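Local coordinates for protein Cif-like 1 (Burkholderia cenocepacia, PDB 7JQY) that is a Cif-like member of the alpha/beta hydrolase family that probably acts as an epoxide hydrolase and assembles as an octamer, at residues Y40-P45 and R77-D82. The protein carries 1 engineered substitution. Numbering follows the deposited sequence.
Sequences YVTGGP and RVVAVD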
loop_
_atom_site.group_PDB
_atom_site.type_symbol
_atom_site.label_atom_id
_atom_site.label_comp_id
_atom_site.label_asym_id
_atom_site.label_seq_id
_atom_site.Cartn_x
_atom_site.Cartn_y
_atom_site.Cartn_z
ATOM N N TYR B 40 -21.861 14.272 -22.969
ATOM C CA TYR B 40 -23.176 14.697 -22.523
ATOM C C TYR B 40 -24.156 13.567 -22.752
ATOM O O TYR B 40 -23.924 12.663 -23.562
ATOM C CB TYR B 40 -23.665 15.975 -23.230
ATOM C CG TYR B 40 -23.865 15.835 -24.729
ATOM C CD1 TYR B 40 -22.776 15.819 -25.596
ATOM C CD2 TYR B 40 -25.141 15.713 -25.274
ATOM C CE1 TYR B 40 -22.951 15.688 -26.971
ATOM C CE2 TYR B 40 -25.324 15.585 -26.643
ATOM C CZ TYR B 40 -24.226 15.570 -27.483
ATOM O OH TYR B 40 -24.406 15.438 -28.841
ATOM N N VAL B 41 -25.258 13.632 -22.022
ATOM C CA VAL B 41 -26.336 12.661 -22.123
ATOM C C VAL B 41 -27.566 13.405 -22.612
ATOM O O VAL B 41 -27.881 14.488 -22.101
ATOM C CB VAL B 41 -26.582 11.964 -20.771
ATOM C CG1 VAL B 41 -27.779 11.044 -20.832
ATOM C CG2 VAL B 41 -25.347 11.181 -20.381
ATOM N N THR B 42 -28.235 12.856 -23.624
ATOM C CA THR B 42 -29.328 13.572 -24.261
ATOM C C THR B 42 -30.504 12.643 -24.535
ATOM O O THR B 42 -30.334 11.438 -24.737
ATOM C CB THR B 42 -28.881 14.245 -25.563
ATOM O OG1 THR B 42 -29.929 15.106 -26.022
ATOM C CG2 THR B 42 -28.549 13.197 -26.647
ATOM N N GLY B 43 -31.701 13.229 -24.515
ATOM C CA GLY B 43 -32.946 12.530 -24.786
ATOM C C GLY B 43 -34.074 13.524 -24.993
ATOM O O GLY B 43 -33.893 14.740 -24.881
ATOM N N GLY B 44 -35.257 12.989 -25.298
ATOM C CA GLY B 44 -36.400 13.813 -25.627
ATOM C C GLY B 44 -36.472 14.093 -27.121
ATOM O O GLY B 44 -35.617 13.648 -27.896
ATOM N N PRO B 45 -37.483 14.855 -27.550
ATOM C CA PRO B 45 -37.661 15.117 -28.989
ATOM C C PRO B 45 -36.538 15.956 -29.576
ATOM O O PRO B 45 -36.100 16.943 -28.979
ATOM C CB PRO B 45 -38.998 15.865 -29.054
ATOM C CG PRO B 45 -39.669 15.607 -27.736
ATOM C CD PRO B 45 -38.568 15.435 -26.740
ATOM N N ARG B 77 -35.969 18.971 -25.101
ATOM C CA ARG B 77 -34.755 18.294 -25.550
ATOM C C ARG B 77 -33.695 18.454 -24.466
ATOM O O ARG B 77 -33.029 19.490 -24.381
ATOM C CB ARG B 77 -34.296 18.861 -26.889
ATOM C CG ARG B 77 -33.192 18.057 -27.583
ATOM C CD ARG B 77 -32.773 18.757 -28.868
ATOM N NE ARG B 77 -31.606 18.150 -29.494
ATOM C CZ ARG B 77 -30.920 18.712 -30.481
ATOM N NH1 ARG B 77 -31.284 19.898 -30.951
ATOM N NH2 ARG B 77 -29.868 18.094 -30.997
ATOM N N VAL B 78 -33.511 17.411 -23.656
ATOM C CA VAL B 78 -32.636 17.496 -22.490
ATOM C C VAL B 78 -31.193 17.234 -22.899
ATOM O O VAL B 78 -30.897 16.277 -23.627
ATOM C CB VAL B 78 -33.086 16.522 -21.393
ATOM C CG1 VAL B 78 -32.322 16.812 -20.109
ATOM C CG2 VAL B 78 -34.587 16.654 -21.146
ATOM N N VAL B 79 -30.292 18.093 -22.432
ATOM C CA VAL B 79 -28.858 17.954 -22.649
ATOM C C VAL B 79 -28.180 18.138 -21.294
ATOM O O VAL B 79 -28.002 19.272 -20.833
ATOM C CB VAL B 79 -28.322 18.965 -23.666
ATOM C CG1 VAL B 79 -26.805 18.824 -23.813
ATOM C CG2 VAL B 79 -29.011 18.780 -25.009
ATOM N N ALA B 80 -27.770 17.034 -20.670
ATOM C CA ALA B 80 -27.024 17.067 -19.418
ATOM C C ALA B 80 -25.557 16.853 -19.749
ATOM O O ALA B 80 -25.183 15.795 -20.267
ATOM C CB ALA B 80 -27.525 16.005 -18.440
ATOM N N VAL B 81 -24.735 17.861 -19.477
ATOM C CA VAL B 81 -23.357 17.923 -19.951
ATOM C C VAL B 81 -22.402 17.654 -18.795
ATOM O O VAL B 81 -22.575 18.191 -17.696
ATOM C CB VAL B 81 -23.058 19.298 -20.589
ATOM C CG1 VAL B 81 -21.691 19.299 -21.251
ATOM C CG2 VAL B 81 -24.149 19.676 -21.569
ATOM N N ASP B 82 -21.384 16.831 -19.049
ATOM C CA ASP B 82 -20.186 16.826 -18.215
ATOM C C ASP B 82 -19.325 17.996 -18.667
ATOM O O ASP B 82 -18.742 17.943 -19.756
ATOM C CB ASP B 82 -19.408 15.518 -18.357
ATOM C CG ASP B 82 -20.085 14.329 -17.666
ATOM O OD1 ASP B 82 -20.882 14.538 -16.715
ATOM O OD2 ASP B 82 -19.787 13.175 -18.071
HETATM O O HOH W 1 -31.245 15.307 -28.610
#
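Val41 and Ala80 form a hydrogen-bonded antiparallel pair. Val41 N donates to Ala80 O at 2.8 Å, and Ala80 N returns a bond to Val41 O at 2.9 Å. Both are nearly straight, with N-H...O angles of 169° and 163°. Gly43 and Val78 make the next such pair. Here Val78 N reaches Gly43 O at 3.0 Å, while Gly43 N lies a longer 3.3 Å from Val78 O. Val78 O also accepts from Thr42 OG1, at 2.8 Å. The hydroxyl lies opposite its own backbone N (chi1 -171°), which turns it to the neighbouring strand, and it approaches tilted from the carbonyl plane. Thr42 OG1 also accepts from a water, which in turn takes the NE hydrogen of Arg77 at the edge of the guanidinium. The Arg77 chain is extended, and its NH1 bonds to Leu112 O. Near its root, Arg77 CB and CG each lie 3.4 Å from Pro45 O. On the same face as Thr42, the Tyr40 ring slants across Val79, with CD2 3.8 Å from Val79 CG1. Tyr40 CB rests near Val81 CG2. Val41, Val78 and Ala80 occupy the other face, where Met68 of helix 68-73 packs on all three. Strand 26-32 continues the sheet beyond strand 37-43, and strand 50-54 lies on the other side of strand 77-82. The pairing thus joins the N-terminal hairpin, through its strand 37-43, the one strand running against the others, to the parallel part of the mixed eight-stranded sheet, in the 1-2-4-3-5-6-7-8 order of the alpha/beta hydrolase fold.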